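Local coordinates for protein endoglucanase (Thermotoga maritima, PDB 2FVG) that probably acts as a metal-dependent aminopeptidase of the M42 family, whose members bind two divalent metal cations per subunit, at residues T214-V219 against Y293-G298; L179-S184 against L325-V330; F67-I72 against D146-V151. All blocks are in the same frame, centred on the assembly; numbering follows the deposited sequence.

Contact 1 (T214-V219 against Y293-G298); sequences TCAIVV and YGVPAG. With EDO (1,2-ethanediol), chain D.
A parallel strand pairing in the large mixed sheet sets Ala-216 beside Ala-297 and Ile-217 beside Gly-298, where two neighbouring strands start together. Three backbone bonds join them: Ala-216 N to Pro-296 O, Gly-298 N to Ala-216 O, and Val-218 N to Gly-298 O, the last 2.8 Å long and nearly straight at 172°. Ala-297 CA also brings its hydrogen to Ala-216 O, which thus receives two contacts from one strand.

On the face bearing Ala-216, its methyl CB lies 4.1 Å from Ala-297 CB and 4.2 Å from both Val-295 CG2 and Tyr-293 CD2. With CG2 of Val-218 beside the backbone N and CG1 anti to it (chi1 -176°), CG2 reaches the edge of the Tyr-293 ring, 3.9 Å from CE2. The phenol OH hydrogen-bonds with Ser-59 and, at 3.1 Å, with O2 of an ethanediol probably left from crystallisation. Val-218 also lies close to His-61 and Glu-220, predicted zinc ligands.

Strand 55-61 pairs with the other edge of strand 215-224, while Ile-217, on the opposite face from Ala-216, packs against helices 316-332 and 334-337.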
# COMPACT_ATOMS: atom_id res chain seq x y z
N THR A 214 5.62 21.38 -3.83
CA THR A 214 5.66 21.88 -5.22
C THR A 214 5.01 20.81 -6.11
O THR A 214 4.25 21.11 -7.03
CB THR A 214 7.12 22.17 -5.65
OG1 THR A 214 7.67 23.16 -4.79
CG2 THR A 214 7.20 22.68 -7.07
N CYS A 215 5.32 19.54 -5.82
CA CYS A 215 4.74 18.42 -6.55
C CYS A 215 4.89 17.13 -5.75
O CYS A 215 5.63 17.09 -4.78
CB CYS A 215 5.37 18.27 -7.93
SG CYS A 215 7.09 17.83 -7.89
N ALA A 216 4.19 16.10 -6.20
CA ALA A 216 4.12 14.81 -5.52
C ALA A 216 4.37 13.62 -6.46
O ALA A 216 4.10 13.69 -7.66
CB ALA A 216 2.72 14.68 -4.86
N ILE A 217 4.87 12.53 -5.89
CA ILE A 217 5.04 11.27 -6.62
C ILE A 217 4.26 10.29 -5.76
O ILE A 217 4.54 10.17 -4.58
CB ILE A 217 6.53 10.84 -6.69
CG1 ILE A 217 7.33 11.79 -7.57
CG2 ILE A 217 6.69 9.44 -7.29
CD1 ILE A 217 8.84 11.52 -7.46
N VAL A 218 3.22 9.66 -6.31
CA VAL A 218 2.47 8.65 -5.58
C VAL A 218 3.01 7.27 -6.01
O VAL A 218 3.10 6.97 -7.20
CB VAL A 218 0.93 8.77 -5.85
CG1 VAL A 218 0.18 7.78 -5.02
CG2 VAL A 218 0.47 10.18 -5.52
N VAL A 219 3.45 6.47 -5.05
CA VAL A 219 3.97 5.12 -5.28
C VAL A 219 2.86 4.12 -4.95
O VAL A 219 2.47 3.98 -3.78
CB VAL A 219 5.23 4.86 -4.43
CG1 VAL A 219 5.80 3.46 -4.69
CG2 VAL A 219 6.33 5.92 -4.78
N TYR A 293 -4.96 15.61 -4.51
CA TYR A 293 -4.01 16.48 -3.83
C TYR A 293 -4.13 17.97 -4.18
O TYR A 293 -4.09 18.82 -3.29
CB TYR A 293 -2.56 16.04 -4.06
CG TYR A 293 -2.04 14.90 -3.18
CD1 TYR A 293 -2.26 14.90 -1.79
CD2 TYR A 293 -1.25 13.88 -3.73
CE1 TYR A 293 -1.76 13.87 -0.98
CE2 TYR A 293 -0.75 12.85 -2.93
CZ TYR A 293 -1.01 12.85 -1.56
OH TYR A 293 -0.51 11.84 -0.76
N GLY A 294 -4.25 18.28 -5.47
CA GLY A 294 -4.33 19.67 -5.92
C GLY A 294 -3.00 20.21 -6.42
O GLY A 294 -2.93 21.35 -6.88
N VAL A 295 -1.95 19.40 -6.32
CA VAL A 295 -0.63 19.78 -6.82
C VAL A 295 -0.23 18.84 -7.96
O VAL A 295 -0.70 17.71 -8.02
CB VAL A 295 0.46 19.77 -5.69
CG1 VAL A 295 0.03 20.70 -4.56
CG2 VAL A 295 0.76 18.35 -5.17
N PRO A 296 0.62 19.32 -8.88
CA PRO A 296 1.12 18.49 -9.98
C PRO A 296 1.68 17.20 -9.40
O PRO A 296 2.46 17.24 -8.47
CB PRO A 296 2.28 19.32 -10.52
CG PRO A 296 1.87 20.71 -10.27
CD PRO A 296 1.20 20.67 -8.92
N ALA A 297 1.27 16.06 -9.94
CA ALA A 297 1.75 14.79 -9.42
C ALA A 297 2.07 13.80 -10.51
O ALA A 297 1.63 13.94 -11.65
CB ALA A 297 0.74 14.19 -8.45
N GLY A 298 2.87 12.80 -10.15
CA GLY A 298 3.18 11.68 -10.99
C GLY A 298 2.76 10.44 -10.20
O GLY A 298 2.66 10.49 -8.96
C1 EDO D . -4.07 11.77 3.45
O1 EDO D . -4.86 10.85 4.22
C2 EDO D . -3.76 11.19 2.07
O2 EDO D . -2.80 12.01 1.39

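Contact 2 (L179-S184 against L325-V330); sequences LESGVS and LIKVLV
Lys-327 reaches from helix 316-332 to the turn that follows helix 166-180, and its ammonium group meets three oxygens there. NZ gives hydrogen bonds to Ser-181 OG at 3.0 Å and to Gly-182 O at 3.2 Å; a third, to Ser-181 O, is weak at 3.4 Å. The nitrogen stands above the carbonyl plane of Gly-182, 37° out of it, so this bond does not follow a lone pair. CG of Lys-327 is anti to the backbone N (chi1 -169°) and the chain stays extended beyond it, which carries NZ to the turn. Next to this polar group, Val-183 CG2 touches Val-330 CG1 at 3.5 Å, the two side chains crossing at about a right angle.

The turn is shaped by its own backbone: Gly-182 N bonds to Leu-179 O, and Gly-182 then leaves helical geometry with positive phi (74°), a conformation that favours glycine. Ser-181 OG is also bonded to Val-178 O, which fixes the hydroxyl near the lysine. Farther along, Ser-184 N binds Glu-331 and the backbone of Val-330 bonds to Ala-186, so the chain leaving the turn stays tied to the same helix.

Shortening Lys-327 to an alanine is likely to leave Ser-181 OG and Gly-182 O without this donor, with mainly the valine contact and the later bonds to hold the turn. The carbonyl end of helix 166-180 is expected to carry partial negative charge, so the positive ammonium is probably well placed there, adding an electrostatic attraction to the valine packing.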
# COMPACT_ATOMS: atom_id res chain seq x y z
N LEU A 179 15.06 5.11 1.63
CA LEU A 179 15.65 5.74 2.81
C LEU A 179 16.81 4.94 3.38
O LEU A 179 17.84 5.53 3.76
CB LEU A 179 14.59 5.99 3.86
CG LEU A 179 13.66 7.15 3.53
CD1 LEU A 179 12.44 7.17 4.48
CD2 LEU A 179 14.44 8.47 3.58
N GLU A 180 16.67 3.62 3.46
CA GLU A 180 17.77 2.78 3.96
C GLU A 180 18.98 2.80 3.05
O GLU A 180 20.11 2.63 3.53
CB GLU A 180 17.35 1.33 4.18
CG GLU A 180 16.62 1.09 5.48
CD GLU A 180 16.85 -0.30 6.04
OE1 GLU A 180 17.36 -1.18 5.31
OE2 GLU A 180 16.52 -0.51 7.23
N SER A 181 18.77 3.01 1.76
CA SER A 181 19.87 3.03 0.80
C SER A 181 20.69 4.30 0.93
O SER A 181 21.70 4.45 0.25
CB SER A 181 19.38 2.90 -0.65
OG SER A 181 18.92 4.15 -1.15
N GLY A 182 20.24 5.23 1.78
CA GLY A 182 20.90 6.52 1.94
C GLY A 182 20.60 7.38 0.71
O GLY A 182 21.15 7.15 -0.35
N VAL A 183 19.69 8.34 0.87
CA VAL A 183 19.28 9.21 -0.23
C VAL A 183 19.66 10.67 0.08
O VAL A 183 19.44 11.16 1.19
CB VAL A 183 17.73 9.06 -0.46
CG1 VAL A 183 16.94 9.36 0.81
CG2 VAL A 183 17.24 9.92 -1.62
N SER A 184 20.26 11.36 -0.90
CA SER A 184 20.63 12.78 -0.78
C SER A 184 19.70 13.58 -1.70
O SER A 184 20.04 13.82 -2.87
CB SER A 184 22.12 12.99 -1.17
N LEU A 325 14.10 4.06 -9.61
CA LEU A 325 13.45 5.22 -10.22
C LEU A 325 13.07 6.31 -9.21
O LEU A 325 13.30 7.48 -9.46
CB LEU A 325 12.22 4.79 -11.03
CG LEU A 325 11.49 5.83 -11.87
CD1 LEU A 325 12.46 6.56 -12.83
CD2 LEU A 325 10.35 5.19 -12.64
N ILE A 326 12.48 5.93 -8.09
CA ILE A 326 12.12 6.88 -7.05
C ILE A 326 13.39 7.56 -6.51
O ILE A 326 13.42 8.76 -6.30
CB ILE A 326 11.38 6.19 -5.86
CG1 ILE A 326 10.03 5.58 -6.27
CG2 ILE A 326 11.16 7.16 -4.71
CD1 ILE A 326 9.09 6.55 -6.97
N LYS A 327 14.46 6.79 -6.30
CA LYS A 327 15.67 7.36 -5.74
C LYS A 327 16.28 8.43 -6.66
O LYS A 327 16.69 9.49 -6.19
CB LYS A 327 16.68 6.28 -5.38
CG LYS A 327 17.82 6.81 -4.57
CD LYS A 327 18.85 5.75 -4.29
CE LYS A 327 19.94 6.36 -3.44
NZ LYS A 327 20.93 5.36 -2.97
N VAL A 328 16.34 8.14 -7.96
CA VAL A 328 16.86 9.08 -8.96
C VAL A 328 15.97 10.31 -9.08
O VAL A 328 16.47 11.42 -9.14
CB VAL A 328 17.06 8.43 -10.35
CG1 VAL A 328 17.80 9.42 -11.28
CG2 VAL A 328 17.87 7.16 -10.22
N LEU A 329 14.65 10.13 -9.07
CA LEU A 329 13.75 11.30 -9.13
C LEU A 329 13.97 12.25 -7.95
O LEU A 329 13.90 13.47 -8.11
CB LEU A 329 12.29 10.88 -9.23
CG LEU A 329 11.93 10.23 -10.56
CD1 LEU A 329 10.59 9.54 -10.48
CD2 LEU A 329 11.95 11.28 -11.65
N VAL A 330 14.23 11.66 -6.78
CA VAL A 330 14.48 12.39 -5.55
C VAL A 330 15.85 13.11 -5.53
O VAL A 330 15.96 14.26 -5.14
CB VAL A 330 14.31 11.47 -4.34
CG1 VAL A 330 14.86 12.11 -3.05
CG2 VAL A 330 12.84 11.12 -4.18

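Contact 3 (F67-I72 against D146-V151); sequences FVVSKI and DYVSFV
An antiparallel strand pair inside the six-stranded sheet joins Phe-67 with Val-148, a hydrogen-bonded pair, and Val-68 with Tyr-147, a non-hydrogen-bonded one, on two adjacent inner strands. Phe-67 N bonds to Val-148 O and Val-148 N returns to Phe-67 O, both at 3.0 Å. The returning N-H is straight, although its nitrogen sits well above the carbonyl plane of Phe-67. One step on, Val-69 N bonds to Asp-146 O at 2.9 Å, and Val-68 CA turns its hydrogen to the same oxygen. The N-to-C directions of the two short strand segments make 137°, well short of exactly antiparallel.

On the face shared by Phe-67 and Val-148, their CB atoms are 3.7 Å apart. Beyond them, the ring of Phe-67 directs its edge at the face of Phe-150 in an offset edge-to-face stack, centroids 5.3 Å apart and planes at 70°. Phe-67 CE2 lies over that face, and its CZ comes within 3.6 Å of Phe-150 CZ. CG of Phe-67 lies anti to the carbonyl carbon and beside the backbone N (chi1 -48°), swinging the ring out past Val-148 toward Phe-150. Phe-80 makes a further edge-to-face pair with Phe-67. Val-148 CG2 meets Val-69 CG2 at 3.8 Å, the methyls meeting crosswise.

The Asp-146 carboxylate turns to Ser-143 N and makes a salt bridge with Lys-99. Alternating hydrogen-bonded and non-hydrogen-bonded pairs make this a regular antiparallel pairing, in a sheet separate from the mixed sheet and probably the smaller beta domain of M42 peptidases.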
# COMPACT_ATOMS: atom_id res chain seq x y z
N PHE A 67 -12.20 -6.22 7.52
CA PHE A 67 -13.55 -6.30 8.04
C PHE A 67 -13.55 -5.70 9.44
O PHE A 67 -12.50 -5.33 9.98
CB PHE A 67 -14.00 -7.78 8.11
CG PHE A 67 -13.73 -8.56 6.85
CD1 PHE A 67 -14.63 -8.51 5.78
CD2 PHE A 67 -12.56 -9.29 6.70
CE1 PHE A 67 -14.38 -9.19 4.60
CE2 PHE A 67 -12.29 -9.98 5.52
CZ PHE A 67 -13.21 -9.93 4.47
N VAL A 68 -14.74 -5.61 10.03
CA VAL A 68 -14.90 -5.11 11.37
C VAL A 68 -15.96 -5.99 12.05
O VAL A 68 -16.92 -6.42 11.42
CB VAL A 68 -15.18 -3.59 11.38
CG1 VAL A 68 -16.54 -3.25 10.74
CG2 VAL A 68 -15.05 -3.00 12.78
N VAL A 69 -15.74 -6.30 13.33
CA VAL A 69 -16.65 -7.14 14.08
C VAL A 69 -17.89 -6.32 14.37
O VAL A 69 -17.86 -5.30 15.09
CB VAL A 69 -16.03 -7.67 15.38
CG1 VAL A 69 -17.04 -8.52 16.13
CG2 VAL A 69 -14.76 -8.49 15.07
N SER A 70 -18.99 -6.75 13.77
CA SER A 70 -20.25 -6.04 13.94
C SER A 70 -21.12 -6.68 15.02
O SER A 70 -21.95 -6.01 15.62
CB SER A 70 -21.00 -5.90 12.60
OG SER A 70 -21.23 -7.17 12.01
N LYS A 71 -20.90 -7.96 15.29
CA LYS A 71 -21.69 -8.66 16.31
C LYS A 71 -21.09 -9.97 16.80
O LYS A 71 -20.48 -10.71 16.04
CB LYS A 71 -23.11 -8.93 15.79
CG LYS A 71 -23.99 -9.64 16.82
CD LYS A 71 -25.46 -9.63 16.45
CE LYS A 71 -26.28 -10.32 17.53
NZ LYS A 71 -27.72 -10.22 17.21
N ILE A 72 -21.29 -10.25 18.08
CA ILE A 72 -20.83 -11.49 18.68
C ILE A 72 -22.07 -12.33 18.96
O ILE A 72 -22.92 -11.93 19.77
CB ILE A 72 -19.99 -11.23 19.95
CG1 ILE A 72 -18.75 -10.39 19.58
CG2 ILE A 72 -19.60 -12.57 20.60
CD1 ILE A 72 -17.92 -9.88 20.76
N ASP A 146 -13.70 -4.39 16.64
CA ASP A 146 -12.34 -4.83 16.35
C ASP A 146 -12.15 -5.03 14.85
O ASP A 146 -13.09 -5.37 14.14
CB ASP A 146 -11.95 -6.11 17.10
CG ASP A 146 -11.81 -5.91 18.62
OD1 ASP A 146 -11.67 -4.75 19.09
OD2 ASP A 146 -11.85 -6.94 19.35
N TYR A 147 -10.92 -4.83 14.40
CA TYR A 147 -10.58 -5.00 12.99
C TYR A 147 -10.09 -6.41 12.69
O TYR A 147 -9.27 -6.99 13.42
CB TYR A 147 -9.59 -3.92 12.55
CG TYR A 147 -10.24 -2.57 12.45
CD1 TYR A 147 -10.78 -2.13 11.25
CD2 TYR A 147 -10.35 -1.74 13.57
CE1 TYR A 147 -11.42 -0.88 11.15
CE2 TYR A 147 -10.99 -0.48 13.49
CZ TYR A 147 -11.53 -0.06 12.27
OH TYR A 147 -12.15 1.16 12.16
N VAL A 148 -10.62 -6.95 11.60
CA VAL A 148 -10.34 -8.30 11.14
C VAL A 148 -9.52 -8.23 9.88
O VAL A 148 -9.91 -7.58 8.92
CB VAL A 148 -11.68 -9.00 10.78
CG1 VAL A 148 -11.44 -10.43 10.34
CG2 VAL A 148 -12.67 -8.93 11.97
N SER A 149 -8.35 -8.86 9.86
CA SER A 149 -7.58 -8.85 8.62
C SER A 149 -7.41 -10.27 8.10
O SER A 149 -7.61 -11.24 8.83
CB SER A 149 -6.24 -8.16 8.84
OG SER A 149 -5.48 -8.84 9.79
N PHE A 150 -7.08 -10.39 6.81
CA PHE A 150 -6.79 -11.69 6.25
C PHE A 150 -5.49 -12.19 6.82
O PHE A 150 -4.62 -11.41 7.22
CB PHE A 150 -6.65 -11.62 4.73
CG PHE A 150 -7.91 -11.35 4.02
CD1 PHE A 150 -8.82 -12.38 3.79
CD2 PHE A 150 -8.19 -10.09 3.54
CE1 PHE A 150 -10.01 -12.14 3.10
CE2 PHE A 150 -9.36 -9.84 2.86
CZ PHE A 150 -10.28 -10.87 2.64
N VAL A 151 -5.35 -13.51 6.87
CA VAL A 151 -4.11 -14.12 7.31
C VAL A 151 -3.43 -14.65 6.05
O VAL A 151 -4.08 -15.27 5.20
CB VAL A 151 -4.33 -15.24 8.32
CG1 VAL A 151 -3.08 -16.12 8.43
CG2 VAL A 151 -4.68 -14.66 9.67

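Overall arrangement
Contact 3 closes first along the chain, within the antiparallel sheet. The chain then enters contact 2 at 179-184, and contact 1 is nested inside the loop that contact 2 closes. Contacts 1 and 2 have centres about 17 Å apart and touch: Ile-326 packs on Ile-217 and Val-219, and Leu-329 on Ile-217, so helix 316-332 joins the mixed sheet to the turn after helix 166-180. Contact 3 lies across the chain's centre, about 34 Å from contact 1 and 37 Å from contact 2, centre to centre. Predicted metal ligands His-61 and Glu-220 sit beside contact 1, and Glu-198 lies about 9 Å from Tyr-147 of contact 3 (side chains), consistent with a site between the two parts.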